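Local coordinates for protein methyltransferase 1 (Methanosarcina barkeri, PDB 2I2X) that transfers the methyl group of methanol to the cob(I)amide carried by its partner MtaC, the zinc-dependent first step of methanogenesis from methanol, at residues Lys57-Tyr62 / Ala99-Ala104; Thr85-Gln90 / His124-Ile129; Asp141-Phe146 / Glu197-Asp202; Cys153-Ala158 / Lys208-Ile213. All coordinates share one frame; numbering follows the deposited sequence.

Interaction 1 of 4, residues Lys57-Tyr62 / Ala99-Ala104; sequences KLIKEY and AEVAHA
Ile59 reaches across to three residues of the 99-104 helix. Its CB branches in two directions. CG2, anti to the backbone N, ends against the CB methyl of Ala104 at 3.9 Å. CG1 takes the place beside the backbone N (chi1 -72°) and passes Val101, the two side chains running opposite ways, to come within 4.0 Å of Val101 CG2. From there the chain runs on extended, and the terminal CD1 meets Glu100 at an angle, 3.9 Å from its CB and 3.8 Å from OE1. That last approach is plain van der Waals contact: the polar end of Glu100 turns to Lys55, with which it forms a salt bridge. In the TIM barrel these helices, 55-76 and 95-116, each follow a strand and pack next to one another on the outer layer. The two segments run roughly the same way, their axes 9.3 Å apart and crossing at -33°. Val101 touches both Ile59 and Tyr62. Its CG1 methyl presses obliquely on the ring of Tyr62, 3.4 Å from CD2, while Val101 CG2 lies 3.8 Å from that same ring atom, so one valine branch serves both neighbours. Met91, from the short helix 89-93, touches both Tyr62 and Val101, and Tyr45 and Pro47 pack against the tyrosine as well.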
loop_
_atom_site.group_PDB
_atom_site.type_symbol
_atom_site.label_atom_id
_atom_site.label_comp_id
_atom_site.label_asym_id
_atom_site.label_seq_id
_atom_site.Cartn_x
_atom_site.Cartn_y
_atom_site.Cartn_z
ATOM N N LYS A 57 -15.050 -16.965 12.820
ATOM C CA LYS A 57 -13.753 -16.332 12.597
ATOM C C LYS A 57 -13.801 -15.430 11.357
ATOM O O LYS A 57 -13.203 -14.358 11.352
ATOM C CB LYS A 57 -12.645 -17.385 12.450
ATOM C CG LYS A 57 -12.078 -17.923 13.764
ATOM C CD LYS A 57 -11.485 -19.333 13.584
ATOM C CE LYS A 57 -10.584 -19.719 14.768
ATOM N NZ LYS A 57 -9.968 -21.081 14.619
ATOM N N LEU A 58 -14.521 -15.877 10.325
ATOM C CA LEU A 58 -14.726 -15.113 9.109
ATOM C C LEU A 58 -15.507 -13.820 9.341
ATOM O O LEU A 58 -15.065 -12.740 8.944
ATOM C CB LEU A 58 -15.451 -15.980 8.093
ATOM C CG LEU A 58 -15.290 -15.572 6.639
ATOM C CD1 LEU A 58 -13.830 -15.295 6.292
ATOM C CD2 LEU A 58 -15.868 -16.643 5.727
ATOM N N ILE A 59 -16.670 -13.949 9.975
ATOM C CA ILE A 59 -17.484 -12.816 10.403
ATOM C C ILE A 59 -16.659 -11.846 11.246
ATOM O O ILE A 59 -16.730 -10.629 11.075
ATOM C CB ILE A 59 -18.720 -13.295 11.201
ATOM C CG1 ILE A 59 -19.729 -13.958 10.254
ATOM C CG2 ILE A 59 -19.346 -12.136 11.978
ATOM C CD1 ILE A 59 -20.914 -14.690 10.933
ATOM N N LYS A 60 -15.847 -12.400 12.129
ATOM C CA LYS A 60 -14.973 -11.608 12.980
ATOM C C LYS A 60 -13.957 -10.776 12.171
ATOM O O LYS A 60 -13.821 -9.573 12.395
ATOM C CB LYS A 60 -14.282 -12.523 14.009
ATOM C CG LYS A 60 -13.449 -11.810 15.031
ATOM C CD LYS A 60 -14.261 -10.787 15.773
ATOM C CE LYS A 60 -13.428 -10.116 16.865
ATOM N NZ LYS A 60 -14.255 -9.067 17.554
ATOM N N GLU A 61 -13.261 -11.423 11.241
ATOM C CA GLU A 61 -12.271 -10.758 10.406
ATOM C C GLU A 61 -12.911 -9.580 9.646
ATOM O O GLU A 61 -12.344 -8.477 9.623
ATOM C CB GLU A 61 -11.624 -11.759 9.450
ATOM C CG GLU A 61 -10.520 -11.211 8.575
ATOM C CD GLU A 61 -9.130 -11.464 9.155
ATOM O OE1 GLU A 61 -8.978 -11.341 10.401
ATOM O OE2 GLU A 61 -8.185 -11.775 8.366
ATOM N N TYR A 62 -14.096 -9.813 9.068
ATOM C CA TYR A 62 -14.810 -8.778 8.342
ATOM C C TYR A 62 -15.272 -7.647 9.252
ATOM O O TYR A 62 -15.318 -6.486 8.831
ATOM C CB TYR A 62 -15.985 -9.346 7.527
ATOM C CG TYR A 62 -15.573 -10.058 6.261
ATOM C CD1 TYR A 62 -14.972 -9.367 5.207
ATOM C CD2 TYR A 62 -15.823 -11.412 6.098
ATOM C CE1 TYR A 62 -14.603 -10.020 4.016
ATOM C CE2 TYR A 62 -15.462 -12.093 4.925
ATOM C CZ TYR A 62 -14.848 -11.388 3.881
ATOM O OH TYR A 62 -14.490 -12.057 2.735
ATOM N N ALA A 99 -24.670 -13.811 3.796
ATOM C CA ALA A 99 -25.709 -12.968 4.402
ATOM C C ALA A 99 -25.262 -12.419 5.763
ATOM O O ALA A 99 -25.500 -11.264 6.092
ATOM C CB ALA A 99 -26.995 -13.744 4.555
ATOM N N GLU A 100 -24.610 -13.262 6.545
ATOM C CA GLU A 100 -24.296 -12.907 7.899
ATOM C C GLU A 100 -23.082 -11.997 7.965
ATOM O O GLU A 100 -23.022 -11.111 8.814
ATOM C CB GLU A 100 -24.114 -14.152 8.760
ATOM C CG GLU A 100 -25.425 -14.765 9.184
ATOM C CD GLU A 100 -25.233 -16.037 9.995
ATOM O OE1 GLU A 100 -24.526 -16.004 11.042
ATOM O OE2 GLU A 100 -25.804 -17.072 9.581
ATOM N N VAL A 101 -22.133 -12.191 7.062
ATOM C CA VAL A 101 -21.086 -11.197 6.905
ATOM C C VAL A 101 -21.709 -9.848 6.508
ATOM O O VAL A 101 -21.380 -8.807 7.077
ATOM C CB VAL A 101 -20.012 -11.637 5.895
ATOM C CG1 VAL A 101 -19.030 -10.493 5.618
ATOM C CG2 VAL A 101 -19.285 -12.893 6.389
ATOM N N ALA A 102 -22.643 -9.883 5.566
ATOM C CA ALA A 102 -23.299 -8.660 5.109
ATOM C C ALA A 102 -23.917 -7.964 6.296
ATOM O O ALA A 102 -23.821 -6.748 6.436
ATOM C CB ALA A 102 -24.374 -8.967 4.057
ATOM N N HIS A 103 -24.540 -8.746 7.168
ATOM C CA HIS A 103 -25.275 -8.168 8.279
ATOM C C HIS A 103 -24.324 -7.567 9.315
ATOM O O HIS A 103 -24.563 -6.486 9.844
ATOM C CB HIS A 103 -26.235 -9.195 8.907
ATOM C CG HIS A 103 -27.197 -8.586 9.874
ATOM N ND1 HIS A 103 -26.913 -8.452 11.219
ATOM C CD2 HIS A 103 -28.423 -8.034 9.686
ATOM C CE1 HIS A 103 -27.935 -7.862 11.818
ATOM N NE2 HIS A 103 -28.860 -7.592 10.909
ATOM N N ALA A 104 -23.242 -8.272 9.589
ATOM C CA ALA A 104 -22.300 -7.810 10.568
ATOM C C ALA A 104 -21.626 -6.525 10.099
ATOM O O ALA A 104 -21.422 -5.617 10.914
ATOM C CB ALA A 104 -21.283 -8.882 10.862
#

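Interaction 2 of 4, residues Thr85-Gln90 / His124-Ile129; sequences TEHVQQ and HTIGDI. With K (potassium ion), chain S.
His87 packs its ring between residues of the 124-129 segment, just where strand 80-86 gives way to loop. One face is taken by Ile126, whose CA sits 4.1 Å from the ring centroid and 21° off the ring normal in a CH-pi contact, with Ile126 CD1 3.9 Å from His87 CE1. The ring of His124 stands nearly perpendicular to that of His87; the shortest approach between the two is too tight to be trusted. Outside the segments, Ser92 OG hydrogen-bonds to His87 ND1, which would limit the ring's rotation. With an alanine in place of His87, Ser92 would probably lose that mate and a gap open beside Ile126 and His124. His124 lies alongside Thr85, its CE1 3.5 Å from Thr85 CB, and the Thr85 carbonyl oxygen sits over its face. Thr125 supplies the backbone ladder. Its N-H points almost straight at Thr85 O (2.9 Å, 175°), and its own carbonyl accepts from His87 N at 2.9 Å, the pattern of neighbouring parallel strands in a beta-alpha-beta crossover. Thr125 and Glu86 leave the sheet on the same side, CB to CG 4.1 Å, and Glu86 continues, extended, to the potassium ion, which its OE2 meets at 2.3 Å. Glu164 and Glu313 also bind this metal, and Lys267 donates to Glu86, so the cation and the amino group would be expected to offset a cluster of carboxylates.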
loop_
_atom_site.group_PDB
_atom_site.type_symbol
_atom_site.label_atom_id
_atom_site.label_comp_id
_atom_site.label_asym_id
_atom_site.label_seq_id
_atom_site.Cartn_x
_atom_site.Cartn_y
_atom_site.Cartn_z
ATOM N N THR A 85 -17.090 -6.306 -0.444
ATOM C CA THR A 85 -16.741 -7.657 -0.015
ATOM C C THR A 85 -16.864 -8.646 -1.169
ATOM O O THR A 85 -17.975 -8.969 -1.601
ATOM C CB THR A 85 -17.648 -8.133 1.155
ATOM O OG1 THR A 85 -17.652 -7.134 2.189
ATOM C CG2 THR A 85 -17.161 -9.433 1.741
ATOM N N GLU A 86 -15.728 -9.118 -1.674
ATOM C CA GLU A 86 -15.723 -10.185 -2.663
ATOM C C GLU A 86 -15.770 -11.501 -1.963
ATOM O O GLU A 86 -14.780 -11.910 -1.407
ATOM C CB GLU A 86 -14.466 -10.143 -3.515
ATOM C CG GLU A 86 -14.396 -8.888 -4.352
ATOM C CD GLU A 86 -13.210 -8.841 -5.268
ATOM O OE1 GLU A 86 -12.054 -8.905 -4.790
ATOM O OE2 GLU A 86 -13.427 -8.720 -6.494
ATOM N N HIS A 87 -16.905 -12.189 -2.028
ATOM C CA HIS A 87 -17.061 -13.506 -1.398
ATOM C C HIS A 87 -15.854 -14.413 -1.593
ATOM O O HIS A 87 -15.410 -14.598 -2.703
ATOM C CB HIS A 87 -18.327 -14.193 -1.914
ATOM C CG HIS A 87 -19.596 -13.628 -1.353
ATOM N ND1 HIS A 87 -20.773 -14.344 -1.307
ATOM C CD2 HIS A 87 -19.872 -12.424 -0.788
ATOM C CE1 HIS A 87 -21.721 -13.604 -0.757
ATOM N NE2 HIS A 87 -21.203 -12.435 -0.436
ATOM N N VAL A 88 -15.288 -14.929 -0.503
ATOM C CA VAL A 88 -14.548 -16.198 -0.573
ATOM C C VAL A 88 -15.575 -17.274 -0.947
ATOM O O VAL A 88 -16.768 -17.121 -0.663
ATOM C CB VAL A 88 -13.853 -16.593 0.765
ATOM C CG1 VAL A 88 -12.781 -15.589 1.144
ATOM C CG2 VAL A 88 -14.868 -16.767 1.868
ATOM N N GLN A 89 -15.129 -18.365 -1.559
ATOM C CA GLN A 89 -16.065 -19.321 -2.184
ATOM C C GLN A 89 -17.102 -19.820 -1.185
ATOM O O GLN A 89 -18.291 -19.983 -1.530
ATOM C CB GLN A 89 -15.320 -20.485 -2.850
ATOM C CG GLN A 89 -14.471 -21.345 -1.885
ATOM C CD GLN A 89 -15.305 -22.358 -1.061
ATOM O OE1 GLN A 89 -16.446 -22.722 -1.429
ATOM N NE2 GLN A 89 -14.738 -22.802 0.064
ATOM N N GLN A 90 -16.661 -20.021 0.056
ATOM C CA GLN A 90 -17.533 -20.585 1.074
ATOM C C GLN A 90 -18.698 -19.687 1.431
ATOM O O GLN A 90 -19.737 -20.180 1.864
ATOM C CB GLN A 90 -16.762 -21.036 2.329
ATOM C CG GLN A 90 -15.982 -19.947 3.039
ATOM C CD GLN A 90 -14.466 -20.038 2.812
ATOM O OE1 GLN A 90 -13.967 -20.051 1.671
ATOM N NE2 GLN A 90 -13.726 -20.076 3.915
ATOM N N HIS A 124 -21.551 -6.323 -2.162
ATOM C CA HIS A 124 -21.198 -7.712 -2.068
ATOM C C HIS A 124 -21.107 -8.251 -3.465
ATOM O O HIS A 124 -22.009 -8.048 -4.275
ATOM C CB HIS A 124 -22.256 -8.491 -1.286
ATOM C CG HIS A 124 -21.852 -8.799 0.120
ATOM N ND1 HIS A 124 -21.265 -7.863 0.953
ATOM C CD2 HIS A 124 -21.921 -9.945 0.832
ATOM C CE1 HIS A 124 -21.013 -8.418 2.124
ATOM N NE2 HIS A 124 -21.382 -9.684 2.069
ATOM N N THR A 125 -20.002 -8.931 -3.735
ATOM C CA THR A 125 -19.732 -9.577 -5.002
ATOM C C THR A 125 -19.753 -11.096 -4.768
ATOM O O THR A 125 -18.793 -11.681 -4.221
ATOM C CB THR A 125 -18.354 -9.133 -5.527
ATOM O OG1 THR A 125 -18.372 -7.725 -5.720
ATOM C CG2 THR A 125 -17.973 -9.844 -6.857
ATOM N N ILE A 126 -20.865 -11.724 -5.177
ATOM C CA ILE A 126 -21.075 -13.149 -5.028
ATOM C C ILE A 126 -20.002 -13.841 -5.861
ATOM O O ILE A 126 -19.551 -13.307 -6.877
ATOM C CB ILE A 126 -22.529 -13.494 -5.471
ATOM C CG1 ILE A 126 -23.536 -13.147 -4.359
ATOM C CG2 ILE A 126 -22.725 -15.003 -5.835
ATOM C CD1 ILE A 126 -23.421 -11.755 -3.757
ATOM N N GLY A 127 -19.536 -14.995 -5.405
ATOM C CA GLY A 127 -18.696 -15.843 -6.255
ATOM C C GLY A 127 -19.442 -16.617 -7.352
ATOM O O GLY A 127 -20.529 -17.153 -7.118
ATOM N N ASP A 128 -18.868 -16.686 -8.553
ATOM C CA ASP A 128 -19.469 -17.516 -9.596
ATOM C C ASP A 128 -19.159 -18.947 -9.277
ATOM O O ASP A 128 -18.132 -19.476 -9.676
ATOM C CB ASP A 128 -19.013 -17.167 -11.019
ATOM C CG ASP A 128 -20.011 -17.673 -12.090
ATOM O OD1 ASP A 128 -20.760 -18.631 -11.778
ATOM O OD2 ASP A 128 -20.038 -17.130 -13.226
ATOM N N ILE A 129 -20.061 -19.563 -8.529
ATOM C CA ILE A 129 -19.868 -20.918 -8.041
ATOM C C ILE A 129 -20.323 -22.009 -9.043
ATOM O O ILE A 129 -20.185 -23.198 -8.757
ATOM C CB ILE A 129 -20.596 -21.107 -6.693
ATOM C CG1 ILE A 129 -22.110 -20.851 -6.836
ATOM C CG2 ILE A 129 -20.011 -20.213 -5.665
ATOM C CD1 ILE A 129 -22.954 -21.306 -5.636
HETATM K K K S . -11.865 -9.290 -8.145
#

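Interaction 3 of 4, residues Asp141-Phe146 / Glu197-Asp202; sequences DKYSVF and ELIWTD
Tyr143 OH donates to Asp202 OD2 over 2.5 Å, a short hydrogen bond between a phenol and a carboxylate on neighbouring helices. The oxygen is met on its anti side, 18° out of the carboxylate plane, and it lies at the edge of the tyrosine ring, in its plane. The ring and the carboxylate are themselves turned 70° apart. What carries the hydroxyl so far is the first torsion of Tyr143: with CG opposite the backbone N (chi1 -164°), the ring stretches straight across to the 197-202 helix. Leu198 comes from the other direction to meet it, CD1 lying 3.6 Å from CE1 and CD2 3.5 Å from OH. The methyl CG2 of Ile199 sits near the plane of the tyrosine ring, 4.0 Å from CE1, and the same methyl touches Phe146 CE2 at 4.0 Å, so one methyl touches both aromatic rings. Phe146 in turn stacks edge-to-face with Phe150 and rests on Val163, and Arg130 packs on both Tyr143 and Ile199. In the TIM barrel this joins the N-terminal part of helix 143-155 to the middle of helix 181-210, the helices after strands 119-126 and 160-163. A phenol hydrogen-bonded to a carboxylate beside Leu198 and Ile199 probably keeps its proton on the tyrosine, with the aspartate charged, and the bond then ties the helices at one defined point.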
loop_
_atom_site.group_PDB
_atom_site.type_symbol
_atom_site.label_atom_id
_atom_site.label_comp_id
_atom_site.label_asym_id
_atom_site.label_seq_id
_atom_site.Cartn_x
_atom_site.Cartn_y
_atom_site.Cartn_z
ATOM N N ASP A 141 -27.138 -27.601 -11.038
ATOM C CA ASP A 141 -27.768 -27.683 -9.722
ATOM C C ASP A 141 -27.316 -26.552 -8.836
ATOM O O ASP A 141 -27.974 -26.211 -7.851
ATOM C CB ASP A 141 -27.366 -28.983 -9.010
ATOM C CG ASP A 141 -27.706 -30.222 -9.803
ATOM O OD1 ASP A 141 -28.811 -30.251 -10.415
ATOM O OD2 ASP A 141 -26.865 -31.167 -9.799
ATOM N N LYS A 142 -26.159 -26.005 -9.165
ATOM C CA LYS A 142 -25.590 -24.960 -8.363
ATOM C C LYS A 142 -26.258 -23.586 -8.689
ATOM O O LYS A 142 -26.189 -22.643 -7.891
ATOM C CB LYS A 142 -24.057 -24.978 -8.522
ATOM C CG LYS A 142 -23.248 -24.949 -7.207
ATOM C CD LYS A 142 -22.866 -26.326 -6.653
ATOM C CE LYS A 142 -22.247 -27.252 -7.737
ATOM N NZ LYS A 142 -20.859 -26.894 -8.190
ATOM N N TYR A 143 -26.949 -23.499 -9.823
ATOM C CA TYR A 143 -27.567 -22.232 -10.254
ATOM C C TYR A 143 -28.458 -21.606 -9.185
ATOM O O TYR A 143 -28.390 -20.388 -8.952
ATOM C CB TYR A 143 -28.364 -22.383 -11.563
ATOM C CG TYR A 143 -28.686 -21.057 -12.219
ATOM C CD1 TYR A 143 -27.744 -20.409 -13.011
ATOM C CD2 TYR A 143 -29.928 -20.433 -12.035
ATOM C CE1 TYR A 143 -28.022 -19.168 -13.598
ATOM C CE2 TYR A 143 -30.212 -19.187 -12.614
ATOM C CZ TYR A 143 -29.255 -18.563 -13.404
ATOM O OH TYR A 143 -29.509 -17.339 -14.007
ATOM N N SER A 144 -29.290 -22.427 -8.545
ATOM C CA SER A 144 -30.274 -21.905 -7.597
ATOM C C SER A 144 -29.578 -21.425 -6.336
ATOM O O SER A 144 -30.036 -20.474 -5.686
ATOM C CB SER A 144 -31.328 -22.954 -7.245
ATOM O OG SER A 144 -30.749 -24.091 -6.636
ATOM N N VAL A 145 -28.473 -22.086 -6.004
ATOM C CA VAL A 145 -27.666 -21.687 -4.861
ATOM C C VAL A 145 -27.063 -20.297 -5.158
ATOM O O VAL A 145 -27.132 -19.393 -4.337
ATOM C CB VAL A 145 -26.577 -22.739 -4.542
ATOM C CG1 VAL A 145 -25.730 -22.323 -3.338
ATOM C CG2 VAL A 145 -27.213 -24.098 -4.262
ATOM N N PHE A 146 -26.530 -20.156 -6.372
ATOM C CA PHE A 146 -25.984 -18.924 -6.900
ATOM C C PHE A 146 -26.938 -17.754 -6.642
ATOM O O PHE A 146 -26.554 -16.742 -6.041
ATOM C CB PHE A 146 -25.725 -19.128 -8.392
ATOM C CG PHE A 146 -25.087 -17.957 -9.089
ATOM C CD1 PHE A 146 -23.912 -17.388 -8.613
ATOM C CD2 PHE A 146 -25.651 -17.454 -10.255
ATOM C CE1 PHE A 146 -23.318 -16.331 -9.283
ATOM C CE2 PHE A 146 -25.058 -16.397 -10.934
ATOM C CZ PHE A 146 -23.890 -15.831 -10.444
ATOM N N GLU A 197 -26.578 -12.444 -20.266
ATOM C CA GLU A 197 -28.011 -12.176 -20.282
ATOM C C GLU A 197 -28.858 -13.068 -19.353
ATOM O O GLU A 197 -29.816 -12.591 -18.770
ATOM C CB GLU A 197 -28.561 -12.180 -21.692
ATOM C CG GLU A 197 -30.041 -11.817 -21.709
ATOM C CD GLU A 197 -30.756 -12.255 -22.954
ATOM O OE1 GLU A 197 -31.874 -11.743 -23.160
ATOM O OE2 GLU A 197 -30.197 -13.090 -23.719
ATOM N N LEU A 198 -28.485 -14.336 -19.204
ATOM C CA LEU A 198 -29.183 -15.252 -18.305
ATOM C C LEU A 198 -29.097 -14.704 -16.895
ATOM O O LEU A 198 -30.103 -14.336 -16.274
ATOM C CB LEU A 198 -28.510 -16.630 -18.323
ATOM C CG LEU A 198 -29.199 -17.979 -18.015
ATOM C CD1 LEU A 198 -28.263 -18.860 -17.195
ATOM C CD2 LEU A 198 -30.563 -17.890 -17.333
ATOM N N ILE A 199 -27.875 -14.616 -16.395
ATOM C CA ILE A 199 -27.659 -14.276 -14.992
ATOM C C ILE A 199 -28.130 -12.870 -14.601
ATOM O O ILE A 199 -28.734 -12.692 -13.535
ATOM C CB ILE A 199 -26.202 -14.532 -14.597
ATOM C CG1 ILE A 199 -25.264 -13.636 -15.409
ATOM C CG2 ILE A 199 -25.870 -16.009 -14.834
ATOM C CD1 ILE A 199 -23.837 -13.739 -14.989
ATOM N N TRP A 200 -27.903 -11.885 -15.468
ATOM C CA TRP A 200 -28.263 -10.512 -15.106
ATOM C C TRP A 200 -29.771 -10.226 -15.102
ATOM O O TRP A 200 -30.237 -9.338 -14.398
ATOM C CB TRP A 200 -27.417 -9.475 -15.868
ATOM C CG TRP A 200 -26.022 -9.433 -15.231
ATOM C CD1 TRP A 200 -24.873 -10.041 -15.697
ATOM C CD2 TRP A 200 -25.679 -8.837 -13.968
ATOM N NE1 TRP A 200 -23.843 -9.840 -14.805
ATOM C CE2 TRP A 200 -24.308 -9.107 -13.739
ATOM C CE3 TRP A 200 -26.390 -8.081 -13.026
ATOM C CZ2 TRP A 200 -23.632 -8.642 -12.601
ATOM C CZ3 TRP A 200 -25.710 -7.606 -11.884
ATOM C CH2 TRP A 200 -24.349 -7.893 -11.688
ATOM N N THR A 201 -30.533 -11.017 -15.861
ATOM C CA THR A 201 -31.968 -10.940 -15.823
ATOM C C THR A 201 -32.432 -11.396 -14.458
ATOM O O THR A 201 -33.231 -10.734 -13.808
ATOM C CB THR A 201 -32.554 -11.831 -16.917
ATOM O OG1 THR A 201 -32.139 -11.306 -18.192
ATOM C CG2 THR A 201 -34.108 -11.900 -16.822
ATOM N N ASP A 202 -31.923 -12.525 -14.008
ATOM C CA ASP A 202 -32.263 -12.996 -12.696
ATOM C C ASP A 202 -31.731 -12.090 -11.585
ATOM O O ASP A 202 -32.476 -11.816 -10.625
ATOM C CB ASP A 202 -31.750 -14.403 -12.510
ATOM C CG ASP A 202 -32.487 -15.408 -13.359
ATOM O OD1 ASP A 202 -33.664 -15.156 -13.749
ATOM O OD2 ASP A 202 -31.873 -16.455 -13.645
#

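Interaction 4 of 4, residues Cys153-Ala158 / Lys208-Ile213; sequences CAENGA and KKTGTI
Ala154 pushes its CB methyl against two threonine hydroxyls, 3.6 Å from Thr210 OG1 and 3.7 Å from Thr212 OG1. The hydroxyls are linked to each other, Thr212 OG1 donating to Thr210 OG1 over 3.0 Å. Thr210 holds its OG1 between the backbone N and the carbonyl carbon (chi1 58°), which also turns it back to the carbonyl of Ile206 one turn earlier in the helix. Its other branch, CG2, meets Glu155 CG at 4.0 Å, the two side chains crossing at about a right angle. A valine in its place would probably leave Thr212 OG1 without its acceptor and the Ile206 carbonyl without that hydroxyl. The CG2 methyl of Thr212 rests on two backbone oxygens, 3.4 Å from Ala158 O and 3.5 Å from Ala154 O. Both segments are helix ends. After Thr210 the chain turns at Gly211, whose positive phi closes a Schellman motif; on the other side Cys153 O takes the N-H of Asn156 and of Ala158 from opposite faces of its plane. Glu155 and Lys209 carry opposite charges without touching, and Lys209 has its salt bridge with Glu151. Just beyond, Ile213 pairs through its backbone with Asp159 and Leu161. Helices 143-155 and 181-210 end close together and lead into the adjacent parallel strands 160-163 and 213-216, the repeating beta-alpha arrangement of a TIM barrel.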
loop_
_atom_site.group_PDB
_atom_site.type_symbol
_atom_site.label_atom_id
_atom_site.label_comp_id
_atom_site.label_asym_id
_atom_site.label_seq_id
_atom_site.Cartn_x
_atom_site.Cartn_y
_atom_site.Cartn_z
ATOM N N CYS A 153 -27.824 -12.044 0.648
ATOM C CA CYS A 153 -26.957 -10.898 0.935
ATOM C C CYS A 153 -27.725 -9.613 0.774
ATOM O O CYS A 153 -27.523 -8.650 1.531
ATOM C CB CYS A 153 -25.758 -10.874 0.012
ATOM S SG CYS A 153 -24.615 -12.195 0.382
ATOM N N ALA A 154 -28.636 -9.606 -0.198
ATOM C CA ALA A 154 -29.426 -8.413 -0.480
ATOM C C ALA A 154 -30.450 -8.178 0.606
ATOM O O ALA A 154 -30.896 -7.071 0.805
ATOM C CB ALA A 154 -30.098 -8.538 -1.810
ATOM N N GLU A 155 -30.821 -9.230 1.315
ATOM C CA GLU A 155 -31.823 -9.118 2.355
ATOM C C GLU A 155 -31.195 -8.783 3.683
ATOM O O GLU A 155 -31.906 -8.480 4.635
ATOM C CB GLU A 155 -32.640 -10.410 2.458
ATOM C CG GLU A 155 -33.887 -10.350 1.582
ATOM C CD GLU A 155 -34.571 -11.707 1.338
ATOM O OE1 GLU A 155 -34.277 -12.727 2.019
ATOM O OE2 GLU A 155 -35.427 -11.739 0.437
ATOM N N ASN A 156 -29.864 -8.807 3.739
ATOM C CA ASN A 156 -29.142 -8.721 4.996
ATOM C C ASN A 156 -28.075 -7.646 5.068
ATOM O O ASN A 156 -27.166 -7.737 5.882
ATOM C CB ASN A 156 -28.552 -10.088 5.314
ATOM C CG ASN A 156 -29.605 -11.065 5.820
ATOM O OD1 ASN A 156 -30.116 -11.906 5.071
ATOM N ND2 ASN A 156 -29.952 -10.941 7.097
ATOM N N GLY A 157 -28.175 -6.635 4.214
ATOM C CA GLY A 157 -27.296 -5.473 4.315
ATOM C C GLY A 157 -26.501 -5.052 3.078
ATOM O O GLY A 157 -26.009 -3.911 3.030
ATOM N N ALA A 158 -26.369 -5.948 2.088
ATOM C CA ALA A 158 -25.712 -5.564 0.843
ATOM C C ALA A 158 -26.567 -4.579 0.058
ATOM O O ALA A 158 -27.767 -4.773 -0.101
ATOM C CB ALA A 158 -25.321 -6.770 0.005
ATOM N N LYS A 208 -34.619 -5.785 -7.626
ATOM C CA LYS A 208 -35.884 -5.112 -7.608
ATOM C C LYS A 208 -36.709 -5.606 -6.409
ATOM O O LYS A 208 -37.237 -4.794 -5.639
ATOM C CB LYS A 208 -36.601 -5.340 -8.941
ATOM C CG LYS A 208 -37.834 -4.469 -9.170
ATOM C CD LYS A 208 -38.716 -5.094 -10.264
ATOM C CE LYS A 208 -40.090 -4.446 -10.330
ATOM N NZ LYS A 208 -40.706 -4.630 -11.680
ATOM N N LYS A 209 -36.772 -6.927 -6.234
ATOM C CA LYS A 209 -37.596 -7.537 -5.184
ATOM C C LYS A 209 -37.140 -7.137 -3.786
ATOM O O LYS A 209 -37.962 -6.926 -2.894
ATOM C CB LYS A 209 -37.603 -9.061 -5.329
ATOM C CG LYS A 209 -38.531 -9.816 -4.365
ATOM C CD LYS A 209 -38.079 -11.285 -4.213
ATOM C CE LYS A 209 -38.895 -12.048 -3.148
ATOM N NZ LYS A 209 -38.503 -13.518 -3.078
ATOM N N THR A 210 -35.834 -7.005 -3.611
ATOM C CA THR A 210 -35.248 -6.677 -2.309
ATOM C C THR A 210 -34.940 -5.193 -2.118
ATOM O O THR A 210 -34.463 -4.795 -1.067
ATOM C CB THR A 210 -33.938 -7.442 -2.125
ATOM O OG1 THR A 210 -33.045 -7.101 -3.205
ATOM C CG2 THR A 210 -34.191 -8.970 -2.113
ATOM N N GLY A 211 -35.196 -4.369 -3.131
ATOM C CA GLY A 211 -34.936 -2.925 -3.036
ATOM C C GLY A 211 -33.451 -2.591 -3.020
ATOM O O GLY A 211 -33.060 -1.562 -2.480
ATOM N N THR A 212 -32.611 -3.461 -3.591
ATOM C CA THR A 212 -31.189 -3.188 -3.674
ATOM C C THR A 212 -30.746 -2.818 -5.096
ATOM O O THR A 212 -31.566 -2.560 -5.983
ATOM C CB THR A 212 -30.368 -4.346 -3.133
ATOM O OG1 THR A 212 -30.587 -5.513 -3.953
ATOM C CG2 THR A 212 -30.737 -4.609 -1.652
ATOM N N ILE A 213 -29.439 -2.769 -5.322
ATOM C CA ILE A 213 -28.993 -2.345 -6.633
ATOM C C ILE A 213 -28.303 -3.410 -7.445
ATOM O O ILE A 213 -27.374 -4.043 -6.989
ATOM C CB ILE A 213 -28.263 -0.988 -6.587
ATOM C CG1 ILE A 213 -29.357 0.097 -6.727
ATOM C CG2 ILE A 213 -27.226 -0.873 -7.726
ATOM C CD1 ILE A 213 -29.271 1.158 -5.736
#

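How the interactions relate
Interaction 2 is the hub: it lies on the barrel strands and reaches the active site, the nearest atoms of the Glu86 side chain and the zinc, and of Gly127 and the corrinoid, each being about 5 Å apart. The other three lie in the surrounding helical layer. Interaction 1 packs on it where Tyr62 CE1 meets Thr85 CG2 at 3.5 Å. Interaction 3 joins it through Phe146 CE1, 3.6 Å from Gly127 O, and interaction 4 through Cys153 SG, 3.5 Å from His124 CD2. Interactions 3 and 4 join the same two helices at points whose centres are 16 Å apart, without touching. Asn156 of interaction 4 also packs on helix 95-116 of interaction 1.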